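Long-range contacts in lovastatin nonaketide synthase, polyketide synthase component (Aspergillus terreus, PDB 7CPX), which builds the polyketide dihydromonacolin L from malonyl-CoA, S-adenosylmethionine and NADPH during lovastatin biosynthesis, as a homodimer working with the partner protein LovC: residues C632-I636 against A671-I675; I677-R681 against Y774-L778; R1275-L1281 against R1804-L1810; V2322-A2327 against A2380-Q2384. The protein carries 2 engineered substitutions. All blocks are in the same frame, centred on the assembly; numbering follows the deposited sequence.

Interaction 1: C632-I636 against A671-I675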
loop_
_atom_site.group_PDB
_atom_site.type_symbol
_atom_site.label_atom_id
_atom_site.label_comp_id
_atom_site.label_asym_id
_atom_site.label_seq_id
_atom_site.Cartn_x
_atom_site.Cartn_y
_atom_site.Cartn_z
ATOM N N CYS A 632 16.752 84.940 17.305
ATOM C CA CYS A 632 17.521 84.926 16.065
ATOM C C CYS A 632 18.668 83.926 16.143
ATOM O O CYS A 632 18.896 83.159 15.203
ATOM C CB CYS A 632 18.053 86.325 15.758
ATOM S SG CYS A 632 18.933 86.440 14.184
ATOM N N ALA A 633 19.400 83.920 17.260
ATOM C CA ALA A 633 20.493 82.972 17.434
ATOM C C ALA A 633 19.975 81.543 17.500
ATOM O O ALA A 633 20.598 80.627 16.950
ATOM C CB ALA A 633 21.284 83.311 18.697
ATOM N N VAL A 634 18.843 81.331 18.173
ATOM C CA VAL A 634 18.251 79.998 18.227
ATOM C C VAL A 634 17.984 79.487 16.818
ATOM O O VAL A 634 18.377 78.373 16.451
ATOM C CB VAL A 634 16.962 80.023 19.068
ATOM C CG1 VAL A 634 16.128 78.781 18.804
ATOM C CG2 VAL A 634 17.294 80.143 20.546
ATOM N N GLN A 635 17.323 80.309 16.004
ATOM C CA GLN A 635 16.960 79.877 14.660
ATOM C C GLN A 635 18.192 79.723 13.776
ATOM O O GLN A 635 18.250 78.811 12.945
ATOM C CB GLN A 635 15.962 80.863 14.055
ATOM C CG GLN A 635 14.643 80.902 14.815
ATOM C CD GLN A 635 13.700 81.975 14.314
ATOM O OE1 GLN A 635 12.848 81.718 13.466
ATOM N NE2 GLN A 635 13.840 83.184 14.846
ATOM N N ILE A 636 19.191 80.590 13.948
ATOM C CA ILE A 636 20.419 80.475 13.166
ATOM C C ILE A 636 21.131 79.168 13.489
ATOM O O ILE A 636 21.568 78.437 12.592
ATOM C CB ILE A 636 21.331 81.689 13.417
ATOM C CG1 ILE A 636 20.734 82.939 12.767
ATOM C CG2 ILE A 636 22.731 81.420 12.882
ATOM C CD1 ILE A 636 21.358 84.236 13.238
ATOM N N ALA A 671 25.025 84.494 8.265
ATOM C CA ALA A 671 24.498 84.315 9.615
ATOM C C ALA A 671 25.008 85.404 10.548
ATOM O O ALA A 671 24.271 85.885 11.418
ATOM C CB ALA A 671 24.881 82.936 10.150
ATOM N N SER A 672 26.273 85.794 10.388
ATOM C CA SER A 672 26.816 86.888 11.184
ATOM C C SER A 672 25.978 88.147 11.005
ATOM O O SER A 672 25.623 88.815 11.982
ATOM C CB SER A 672 28.270 87.147 10.791
ATOM O OG SER A 672 28.803 88.244 11.511
ATOM N N LEU A 673 25.643 88.477 9.756
ATOM C CA LEU A 673 24.814 89.650 9.502
ATOM C C LEU A 673 23.441 89.499 10.140
ATOM O O LEU A 673 22.896 90.463 10.689
ATOM C CB LEU A 673 24.679 89.883 7.997
ATOM C CG LEU A 673 25.937 90.345 7.260
ATOM C CD1 LEU A 673 25.669 90.446 5.767
ATOM C CD2 LEU A 673 26.430 91.677 7.806
ATOM N N ALA A 674 22.861 88.299 10.077
ATOM C CA ALA A 674 21.535 88.090 10.652
ATOM C C ALA A 674 21.547 88.328 12.158
ATOM O O ALA A 674 20.712 89.069 12.690
ATOM C CB ALA A 674 21.044 86.679 10.333
ATOM N N ILE A 675 22.494 87.708 12.864
ATOM C CA ILE A 675 22.541 87.866 14.316
ATOM C C ILE A 675 22.888 89.304 14.683
ATOM O O ILE A 675 22.370 89.853 15.664
ATOM C CB ILE A 675 23.535 86.864 14.934
ATOM C CG1 ILE A 675 23.506 86.949 16.462
ATOM C CG2 ILE A 675 24.947 87.122 14.427
ATOM C CD1 ILE A 675 22.145 86.680 17.075
#
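Cys632 lies level with Ile675 and Ile636 with Ala671 on two helical segments that run nearly antiparallel, their axes inclined by 158° and 10.0 Å apart at closest approach. Ile636 and Ile675 contribute most of the buried surface. In Ile636 a chi1 of -71° leaves CG2 anti to the backbone N, facing Ala671, and sends CG1 and CD1 toward Ala674 and Ile675. CD1 reaches over to the CB of Ala674 at 3.8 Å and to the CB of Ile675, also at 3.8 Å, while CG2 meets the CB of Ala671 at 3.8 Å. The small alanine side chains let this isoleucine come close to the opposite backbone. Ile675, from the other helix, turns the end of its longer branch, CD1, to Ala633 CB at 3.8 Å. Cys632 puts SG against the opposite backbone, 3.5 Å from Ala674 O, without a hydrogen bond. No hydrogen bond crosses the interface; dispersion and burial hold it. Leu591 of helix 582-596 covers Ala633 and Ile675, and Ile660 of helix 657-665 packs on Cys632. These are antiparallel helices of the malonyl-CoA:ACP transacylase domain, whose five-stranded parallel sheet and probable nucleophile elbow fit the alpha/beta acyltransferase fold.

Interaction 2: I677-R681 against Y774-L778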
loop_
_atom_site.group_PDB
_atom_site.type_symbol
_atom_site.label_atom_id
_atom_site.label_comp_id
_atom_site.label_asym_id
_atom_site.label_seq_id
_atom_site.Cartn_x
_atom_site.Cartn_y
_atom_site.Cartn_z
ATOM N N ILE A 677 22.108 92.008 12.965
ATOM C CA ILE A 677 20.907 92.809 12.759
ATOM C C ILE A 677 19.900 92.552 13.869
ATOM O O ILE A 677 19.200 93.469 14.312
ATOM C CB ILE A 677 20.306 92.517 11.373
ATOM C CG1 ILE A 677 21.223 93.063 10.276
ATOM C CG2 ILE A 677 18.910 93.118 11.269
ATOM C CD1 ILE A 677 20.886 92.566 8.885
ATOM N N ALA A 678 19.793 91.304 14.328
ATOM C CA ALA A 678 18.880 91.006 15.427
ATOM C C ALA A 678 19.290 91.752 16.690
ATOM O O ALA A 678 18.451 92.352 17.375
ATOM C CB ALA A 678 18.836 89.500 15.679
ATOM N N TYR A 679 20.586 91.736 17.011
ATOM C CA TYR A 679 21.060 92.474 18.178
ATOM C C TYR A 679 20.827 93.970 18.013
ATOM O O TYR A 679 20.419 94.652 18.962
ATOM C CB TYR A 679 22.542 92.189 18.422
ATOM C CG TYR A 679 22.807 90.931 19.218
ATOM C CD1 TYR A 679 22.482 90.860 20.567
ATOM C CD2 TYR A 679 23.398 89.822 18.629
ATOM C CE1 TYR A 679 22.730 89.716 21.303
ATOM C CE2 TYR A 679 23.649 88.674 19.357
ATOM C CZ TYR A 679 23.312 88.626 20.693
ATOM O OH TYR A 679 23.559 87.487 21.424
ATOM N N LEU A 680 21.080 94.501 16.815
ATOM C CA LEU A 680 20.858 95.923 16.573
ATOM C C LEU A 680 19.392 96.290 16.766
ATOM O O LEU A 680 19.076 97.308 17.394
ATOM C CB LEU A 680 21.320 96.284 15.161
ATOM C CG LEU A 680 21.263 97.762 14.769
ATOM C CD1 LEU A 680 22.337 98.557 15.494
ATOM C CD2 LEU A 680 21.401 97.913 13.261
ATOM N N ARG A 681 18.485 95.470 16.234
ATOM C CA ARG A 681 17.059 95.729 16.394
ATOM C C ARG A 681 16.627 95.585 17.845
ATOM O O ARG A 681 15.672 96.242 18.275
ATOM C CB ARG A 681 16.259 94.779 15.500
ATOM C CG ARG A 681 14.747 94.913 15.613
ATOM C CD ARG A 681 14.276 96.343 15.393
ATOM N NE ARG A 681 13.994 97.023 16.652
ATOM C CZ ARG A 681 13.342 98.174 16.755
ATOM N NH1 ARG A 681 12.885 98.809 15.688
ATOM N NH2 ARG A 681 13.141 98.700 17.959
ATOM N N TYR A 774 17.400 102.703 14.204
ATOM C CA TYR A 774 17.867 101.340 13.980
ATOM C C TYR A 774 18.204 101.120 12.512
ATOM O O TYR A 774 19.316 100.696 12.174
ATOM C CB TYR A 774 16.803 100.347 14.453
ATOM C CG TYR A 774 16.734 99.075 13.638
ATOM C CD1 TYR A 774 17.702 98.090 13.765
ATOM C CD2 TYR A 774 15.688 98.857 12.750
ATOM C CE1 TYR A 774 17.638 96.926 13.023
ATOM C CE2 TYR A 774 15.615 97.696 12.005
ATOM C CZ TYR A 774 16.591 96.734 12.146
ATOM O OH TYR A 774 16.520 95.577 11.406
ATOM N N MET A 775 17.267 101.443 11.619
ATOM C CA MET A 775 17.547 101.329 10.193
ATOM C C MET A 775 18.741 102.194 9.812
ATOM O O MET A 775 19.604 101.767 9.035
ATOM C CB MET A 775 16.316 101.727 9.380
ATOM C CG MET A 775 16.428 101.409 7.897
ATOM S SD MET A 775 15.029 102.014 6.933
ATOM C CE MET A 775 15.271 103.784 7.056
ATOM N N GLN A 776 18.818 103.410 10.361
ATOM C CA GLN A 776 19.964 104.266 10.081
ATOM C C GLN A 776 21.268 103.578 10.456
ATOM O O GLN A 776 22.283 103.756 9.773
ATOM C CB GLN A 776 19.827 105.592 10.831
ATOM C CG GLN A 776 18.686 106.466 10.336
ATOM C CD GLN A 776 18.498 107.711 11.180
ATOM O OE1 GLN A 776 19.225 107.935 12.148
ATOM N NE2 GLN A 776 17.519 108.531 10.816
ATOM N N ALA A 777 21.262 102.789 11.533
ATOM C CA ALA A 777 22.440 102.001 11.868
ATOM C C ALA A 777 22.584 100.804 10.937
ATOM O O ALA A 777 23.697 100.474 10.512
ATOM C CB ALA A 777 22.366 101.541 13.325
ATOM N N LEU A 778 21.466 100.158 10.594
ATOM C CA LEU A 778 21.530 98.976 9.744
ATOM C C LEU A 778 22.094 99.306 8.369
ATOM O O LEU A 778 22.682 98.436 7.718
ATOM C CB LEU A 778 20.143 98.347 9.618
ATOM C CG LEU A 778 20.107 96.932 9.036
ATOM C CD1 LEU A 778 19.035 96.109 9.727
ATOM C CD2 LEU A 778 19.858 96.968 7.539
#
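Arg681 sends its CG off anti to the backbone N, then bends at chi2 (54°) and again at chi3, and this double bend folds its aliphatic chain over the ring of Tyr774. CD ends up above the middle of one ring face, 3.8 Å from the centroid and 7° off the normal, a CH-pi contact. Nearer the root of the chain, Arg681 CB approaches Tyr774 CE1 at 3.6 Å. The guanidinium lies farther out and obliquely to the ring; any cation-pi attraction there is long and at most weak.

Leu680 comes to the same ring from another direction: its CG lies at the ring edge, near the plane, 3.7 Å from Tyr774 CD1. Both Leu680 methyls lie near Ala777 CB, CD1 at 3.7 Å, and CD2 also meets Leu778 CB at 3.9 Å.

The axes of 677-681 and 774-778 pass 10.1 Å apart, their directions 152° apart and so nearly antiparallel; the segments lie on helices 671-682 and 768-780 of the malonyl-CoA:ACP transacylase domain. The 92 residues between the segments include the LovC-binding region 695-757, so this helix pair brings together the two ends of the excursion that carries the partner's docking surface.

At the other end of the contact Ile677 sets CG2 against Leu778 CD1, with the Tyr774 hydroxyl beside the same methyl. That hydroxyl also makes a weak hydrogen bond to Trp818 O in helix 815-820, and the Trp818 side chain touches both Ile677 and Leu778. Tyr602 covers Leu680 and Ala777, while Gln628 and Cys770 also touch Arg681.

Interaction 3: R1275-L1281 against R1804-L1810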
loop_
_atom_site.group_PDB
_atom_site.type_symbol
_atom_site.label_atom_id
_atom_site.label_comp_id
_atom_site.label_asym_id
_atom_site.label_seq_id
_atom_site.Cartn_x
_atom_site.Cartn_y
_atom_site.Cartn_z
ATOM N N ARG A 1275 10.848 -58.452 -7.190
ATOM C CA ARG A 1275 10.293 -59.792 -7.285
ATOM C C ARG A 1275 11.325 -60.741 -7.876
ATOM O O ARG A 1275 12.191 -60.338 -8.662
ATOM C CB ARG A 1275 9.022 -59.819 -8.144
ATOM C CG ARG A 1275 9.202 -59.277 -9.550
ATOM C CD ARG A 1275 7.999 -59.585 -10.432
ATOM N NE ARG A 1275 6.733 -59.290 -9.767
ATOM C CZ ARG A 1275 5.911 -60.196 -9.254
ATOM N NH1 ARG A 1275 6.173 -61.493 -9.320
ATOM N NH2 ARG A 1275 4.791 -59.793 -8.662
ATOM N N TRP A 1276 11.217 -62.010 -7.483
ATOM C CA TRP A 1276 12.066 -63.075 -8.013
ATOM C C TRP A 1276 11.526 -63.488 -9.377
ATOM O O TRP A 1276 10.837 -64.498 -9.534
ATOM C CB TRP A 1276 12.104 -64.268 -7.065
ATOM C CG TRP A 1276 12.921 -64.058 -5.839
ATOM C CD1 TRP A 1276 13.452 -62.888 -5.402
ATOM C CD2 TRP A 1276 13.310 -65.057 -4.889
ATOM N NE1 TRP A 1276 14.148 -63.088 -4.236
ATOM C CE2 TRP A 1276 14.075 -64.413 -3.899
ATOM C CE3 TRP A 1276 13.084 -66.432 -4.779
ATOM C CZ2 TRP A 1276 14.617 -65.095 -2.812
ATOM C CZ3 TRP A 1276 13.622 -67.108 -3.700
ATOM C CH2 TRP A 1276 14.379 -66.440 -2.731
ATOM N N SER A 1277 11.837 -62.682 -10.387
ATOM C CA SER A 1277 11.545 -63.102 -11.746
ATOM C C SER A 1277 12.265 -64.420 -11.979
ATOM O O SER A 1277 13.499 -64.465 -11.990
ATOM C CB SER A 1277 11.988 -62.045 -12.756
ATOM O OG SER A 1277 11.646 -62.425 -14.077
ATOM N N TRP A 1278 11.509 -65.502 -12.122
ATOM C CA TRP A 1278 12.066 -66.840 -12.298
ATOM C C TRP A 1278 12.060 -67.141 -13.792
ATOM O O TRP A 1278 11.008 -67.353 -14.395
ATOM C CB TRP A 1278 11.265 -67.871 -11.513
ATOM C CG TRP A 1278 11.559 -67.908 -10.046
ATOM C CD1 TRP A 1278 10.835 -67.324 -9.051
ATOM C CD2 TRP A 1278 12.644 -68.585 -9.404
ATOM N NE1 TRP A 1278 11.404 -67.586 -7.831
ATOM C CE2 TRP A 1278 12.517 -68.361 -8.019
ATOM C CE3 TRP A 1278 13.714 -69.355 -9.866
ATOM C CZ2 TRP A 1278 13.420 -68.878 -7.094
ATOM C CZ3 TRP A 1278 14.605 -69.868 -8.947
ATOM C CH2 TRP A 1278 14.455 -69.628 -7.578
ATOM N N GLY A 1279 13.248 -67.161 -14.394
ATOM C CA GLY A 1279 13.358 -67.364 -15.818
ATOM C C GLY A 1279 14.364 -68.440 -16.168
ATOM O O GLY A 1279 15.241 -68.776 -15.373
ATOM N N PRO A 1280 14.278 -68.983 -17.380
ATOM C CA PRO A 1280 15.098 -70.150 -17.721
ATOM C C PRO A 1280 16.588 -69.887 -17.570
ATOM O O PRO A 1280 17.089 -68.788 -17.818
ATOM C CB PRO A 1280 14.738 -70.424 -19.184
ATOM C CG PRO A 1280 13.412 -69.789 -19.382
ATOM C CD PRO A 1280 13.398 -68.586 -18.493
ATOM N N LEU A 1281 17.298 -70.935 -17.150
ATOM C CA LEU A 1281 18.754 -70.919 -17.115
ATOM C C LEU A 1281 19.366 -70.834 -18.505
ATOM O O LEU A 1281 20.554 -70.520 -18.625
ATOM C CB LEU A 1281 19.272 -72.174 -16.409
ATOM C CG LEU A 1281 20.776 -72.225 -16.123
ATOM C CD1 LEU A 1281 21.060 -71.840 -14.684
ATOM C CD2 LEU A 1281 21.340 -73.601 -16.435
ATOM N N ARG A 1804 13.431 -78.700 -16.345
ATOM C CA ARG A 1804 14.297 -77.702 -16.952
ATOM C C ARG A 1804 14.953 -76.860 -15.869
ATOM O O ARG A 1804 14.394 -76.704 -14.777
ATOM C CB ARG A 1804 13.518 -76.790 -17.912
ATOM C CG ARG A 1804 14.013 -76.847 -19.347
ATOM C CD ARG A 1804 12.967 -76.346 -20.328
ATOM N NE ARG A 1804 12.734 -74.911 -20.217
ATOM C CZ ARG A 1804 13.488 -73.983 -20.791
ATOM N NH1 ARG A 1804 14.566 -74.300 -21.489
ATOM N NH2 ARG A 1804 13.148 -72.705 -20.665
ATOM N N PRO A 1805 16.137 -76.307 -16.138
ATOM C CA PRO A 1805 16.783 -75.424 -15.160
ATOM C C PRO A 1805 16.327 -73.980 -15.293
ATOM O O PRO A 1805 16.095 -73.467 -16.389
ATOM C CB PRO A 1805 18.270 -75.566 -15.511
ATOM C CG PRO A 1805 18.271 -75.812 -16.975
ATOM C CD PRO A 1805 17.015 -76.586 -17.288
ATOM N N TRP A 1806 16.202 -73.320 -14.145
ATOM C CA TRP A 1806 15.750 -71.942 -14.074
ATOM C C TRP A 1806 16.581 -71.209 -13.032
ATOM O O TRP A 1806 17.230 -71.818 -12.178
ATOM C CB TRP A 1806 14.262 -71.847 -13.713
ATOM C CG TRP A 1806 13.363 -72.711 -14.541
ATOM C CD1 TRP A 1806 13.266 -74.069 -14.499
ATOM C CD2 TRP A 1806 12.415 -72.272 -15.521
ATOM N NE1 TRP A 1806 12.326 -74.507 -15.398
ATOM C CE2 TRP A 1806 11.788 -73.422 -16.038
ATOM C CE3 TRP A 1806 12.041 -71.020 -16.014
ATOM C CZ2 TRP A 1806 10.808 -73.357 -17.024
ATOM C CZ3 TRP A 1806 11.068 -70.958 -16.991
ATOM C CH2 TRP A 1806 10.462 -72.118 -17.486
ATOM N N ILE A 1807 16.543 -69.881 -13.109
ATOM C CA ILE A 1807 17.269 -69.028 -12.172
ATOM C C ILE A 1807 16.384 -67.862 -11.771
ATOM O O ILE A 1807 15.550 -67.382 -12.550
ATOM C CB ILE A 1807 18.590 -68.502 -12.784
ATOM C CG1 ILE A 1807 19.762 -69.356 -12.292
ATOM C CG2 ILE A 1807 18.814 -67.021 -12.469
ATOM C CD1 ILE A 1807 21.127 -68.898 -12.769
ATOM N N PRO A 1808 16.540 -67.392 -10.533
ATOM C CA PRO A 1808 15.831 -66.190 -10.097
ATOM C C PRO A 1808 16.667 -64.936 -10.276
ATOM O O PRO A 1808 17.886 -64.933 -10.100
ATOM C CB PRO A 1808 15.592 -66.471 -8.610
ATOM C CG PRO A 1808 16.828 -67.208 -8.203
ATOM C CD PRO A 1808 17.302 -67.988 -9.421
ATOM N N ARG A 1809 15.983 -63.852 -10.627
ATOM C CA ARG A 1809 16.615 -62.548 -10.733
ATOM C C ARG A 1809 15.692 -61.504 -10.129
ATOM O O ARG A 1809 14.477 -61.546 -10.331
ATOM C CB ARG A 1809 16.939 -62.206 -12.190
ATOM C CG ARG A 1809 17.809 -63.248 -12.869
ATOM C CD ARG A 1809 19.010 -62.626 -13.535
ATOM N NE ARG A 1809 19.813 -63.623 -14.232
ATOM C CZ ARG A 1809 20.628 -64.478 -13.631
ATOM N NH1 ARG A 1809 20.770 -64.491 -12.316
ATOM N NH2 ARG A 1809 21.312 -65.349 -14.367
ATOM N N LEU A 1810 16.273 -60.571 -9.384
ATOM C CA LEU A 1810 15.489 -59.563 -8.686
ATOM C C LEU A 1810 15.146 -58.437 -9.648
ATOM O O LEU A 1810 16.036 -57.713 -10.108
ATOM C CB LEU A 1810 16.263 -59.035 -7.483
ATOM C CG LEU A 1810 16.934 -60.122 -6.643
ATOM C CD1 LEU A 1810 17.609 -59.524 -5.431
ATOM C CD2 LEU A 1810 15.921 -61.171 -6.230
#
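Arg1804 brings its guanidinium obliquely against the Pro1280 ring, while NH2 forms a salt bridge with Asp1284. Pro1805 O takes a further bond just past the last strand pair, from Leu1281 N at 2.9 Å, nearly straight (172° at the hydrogen) with the donor standing above the carbonyl plane. Its ring also touches Leu1281, CB to CB at 3.6 Å. At Trp1806 the indole meets Pro1280, CZ3 lying 3.5 Å from CG, and NE1 bonds to Cys1801 O. Ile1807 and Gly1279 form an antiparallel hydrogen-bonded pair, Ile1807 N to Gly1279 O at 2.8 Å and Gly1279 N to Ile1807 O at 3.0 Å; Ile1807 CD1 also meets Leu1281 CD1 at 3.5 Å. Pro1808, which has no N-H to give, occupies a non-hydrogen-bonded position and lays CB over the six-membered ring of Trp1278, 4° off its normal, in a CH-pi contact. Arg1809 N bonds to Ser1277 O at 2.9 Å, the return bond being weak; its guanidinium turns away to His1435 O and Arg1436 O. Leu1810 lies side by side with Trp1276. Strand 1275-1280 thus borders 1804-1811 at one edge of a mixed sheet, next to 1797-1801 and the parallel strands beyond; helix 2296-2299 and strand 2400-2402 of the ketoreductase domain cover Trp1276 and Leu1810, and the end of helix 1420-1436 receives Arg1809.

Interaction 4: V2322-A2327 against A2380-Q2384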
loop_
_atom_site.group_PDB
_atom_site.type_symbol
_atom_site.label_atom_id
_atom_site.label_comp_id
_atom_site.label_asym_id
_atom_site.label_seq_id
_atom_site.Cartn_x
_atom_site.Cartn_y
_atom_site.Cartn_z
ATOM N N VAL A 2322 1.763 -71.813 1.366
ATOM C CA VAL A 2322 0.909 -71.447 0.241
ATOM C C VAL A 2322 0.636 -72.665 -0.630
ATOM O O VAL A 2322 -0.497 -72.891 -1.070
ATOM C CB VAL A 2322 1.545 -70.305 -0.568
ATOM C CG1 VAL A 2322 0.853 -70.163 -1.914
ATOM C CG2 VAL A 2322 1.461 -69.010 0.212
ATOM N N ALA A 2323 1.668 -73.470 -0.892
ATOM C CA ALA A 2323 1.475 -74.705 -1.641
ATOM C C ALA A 2323 0.525 -75.655 -0.927
ATOM O O ALA A 2323 -0.056 -76.534 -1.572
ATOM C CB ALA A 2323 2.820 -75.392 -1.875
ATOM N N SER A 2324 0.358 -75.499 0.382
ATOM C CA SER A 2324 -0.556 -76.319 1.162
ATOM C C SER A 2324 -1.963 -75.742 1.216
ATOM O O SER A 2324 -2.824 -76.307 1.899
ATOM C CB SER A 2324 -0.019 -76.493 2.587
ATOM O OG SER A 2324 1.261 -77.097 2.577
ATOM N N GLY A 2325 -2.219 -74.637 0.521
ATOM C CA GLY A 2325 -3.527 -74.017 0.543
ATOM C C GLY A 2325 -3.748 -73.043 1.673
ATOM O O GLY A 2325 -4.903 -72.762 2.012
ATOM N N LEU A 2326 -2.681 -72.518 2.269
ATOM C CA LEU A 2326 -2.766 -71.628 3.418
ATOM C C LEU A 2326 -2.103 -70.299 3.089
ATOM O O LEU A 2326 -1.034 -70.266 2.472
ATOM C CB LEU A 2326 -2.094 -72.257 4.638
ATOM C CG LEU A 2326 -2.684 -73.581 5.119
ATOM C CD1 LEU A 2326 -1.630 -74.386 5.858
ATOM C CD2 LEU A 2326 -3.889 -73.338 6.008
ATOM N N ALA A 2327 -2.736 -69.207 3.509
ATOM C CA ALA A 2327 -2.178 -67.886 3.260
ATOM C C ALA A 2327 -0.822 -67.747 3.937
ATOM O O ALA A 2327 -0.643 -68.131 5.096
ATOM C CB ALA A 2327 -3.127 -66.802 3.767
ATOM N N ALA A 2380 -2.745 -65.114 -3.517
ATOM C CA ALA A 2380 -2.299 -66.477 -3.774
ATOM C C ALA A 2380 -3.357 -67.481 -3.349
ATOM O O ALA A 2380 -3.617 -68.457 -4.057
ATOM C CB ALA A 2380 -0.983 -66.745 -3.047
ATOM N N VAL A 2381 -3.987 -67.253 -2.196
ATOM C CA VAL A 2381 -5.055 -68.147 -1.752
ATOM C C VAL A 2381 -6.205 -68.133 -2.752
ATOM O O VAL A 2381 -6.737 -69.184 -3.133
ATOM C CB VAL A 2381 -5.529 -67.757 -0.342
ATOM C CG1 VAL A 2381 -6.846 -68.444 -0.016
ATOM C CG2 VAL A 2381 -4.474 -68.122 0.682
ATOM N N HIS A 2382 -6.607 -66.940 -3.193
ATOM C CA HIS A 2382 -7.725 -66.843 -4.127
ATOM C C HIS A 2382 -7.386 -67.478 -5.471
ATOM O O HIS A 2382 -8.230 -68.149 -6.075
ATOM C CB HIS A 2382 -8.134 -65.382 -4.301
ATOM C CG HIS A 2382 -8.737 -64.780 -3.071
ATOM N ND1 HIS A 2382 -9.787 -65.367 -2.397
ATOM C CD2 HIS A 2382 -8.440 -63.648 -2.391
ATOM C CE1 HIS A 2382 -10.110 -64.622 -1.355
ATOM N NE2 HIS A 2382 -9.308 -63.573 -1.329
ATOM N N GLN A 2383 -6.162 -67.274 -5.958
ATOM C CA GLN A 2383 -5.736 -67.934 -7.186
ATOM C C GLN A 2383 -5.670 -69.441 -7.003
ATOM O O GLN A 2383 -5.856 -70.194 -7.965
ATOM C CB GLN A 2383 -4.378 -67.390 -7.629
ATOM C CG GLN A 2383 -4.397 -65.926 -8.036
ATOM C CD GLN A 2383 -3.005 -65.352 -8.219
ATOM O OE1 GLN A 2383 -2.008 -65.996 -7.893
ATOM N NE2 GLN A 2383 -2.932 -64.135 -8.743
ATOM N N GLN A 2384 -5.393 -69.898 -5.782
ATOM C CA GLN A 2384 -5.500 -71.321 -5.484
ATOM C C GLN A 2384 -6.945 -71.783 -5.601
ATOM O O GLN A 2384 -7.215 -72.883 -6.098
ATOM C CB GLN A 2384 -4.944 -71.602 -4.089
ATOM C CG GLN A 2384 -4.303 -72.971 -3.938
ATOM C CD GLN A 2384 -3.222 -72.987 -2.876
ATOM O OE1 GLN A 2384 -3.089 -72.045 -2.095
ATOM N NE2 GLN A 2384 -2.437 -74.057 -2.845
#
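Ala2327 and Val2381 make the closest apolar contact here, and Val2322 with Ala2380 makes a second. Val2381 turns its CG2 branch, anti to the carbonyl carbon, onto the chain leaving the first helix: this methyl lies 3.6 Å from Ala2327 CB and 3.5 Å from Ala2327 CA, so it rests on backbone as much as on side chain. Val2322 CG1 and Ala2380 CB meet more loosely at 4.0 Å, and Leu2399 touches both residues from a loop, with Phe2390 also on Ala2380.

The backbone bonds define the turn. Helix 2305-2323 ends in a Schellman motif in which Gly2325 takes a positive phi of 87° and its N returns a hydrogen bond of 2.9 Å to Val2322 O. The chain then runs through Leu2326, whose CB points away from the contact, toward strand 2329-2333 of the parallel ketoreductase sheet. Ser2324 OG bonds back to Gln2320 O, and Ala2327 O accepts Arg2321 NE.

The polar contact belongs to Gln2384, on helix 2363-2385. Its chain is extended beyond CG and carries the amide to the helix end, where CD lies 3.3 Å from Val2322 O and 3.6 Å from Gly2325 CA. Away from the annotated sites, the contact thus joins the end of one ketoreductase helix to the last turns of another.

Chemically the contact divides in two: methyl groups, most of them on buried residues, pack on one side, while the amide of a partly exposed glutamine sits at the carbonyl end of a helix, where the helix-end carbonyls would probably favour an N-H donor.

In the fold
From the N terminus, the four contacts come in series; none nests within or crosses another. Interaction 1 closes a loop of 34 residues holding strand 648-652 and helix 657-665. Interaction 2 then closes 92 residues, reusing helix 671-682; the two touch where Cys632 packs on Ala678, their centres about 13 Å apart, and helices 624-644, 671-682 and 768-780 form one packed group in the transacylase domain. Interaction 3 spans 522 residues that include the methyltransferase region, joining the chain on both sides of it in a single sheet. Interaction 4 closes 52 residues within the ketoreductase domain, its centre about 21 Å from that of interaction 3. The two pairs lie on opposite sides of the chain's centre.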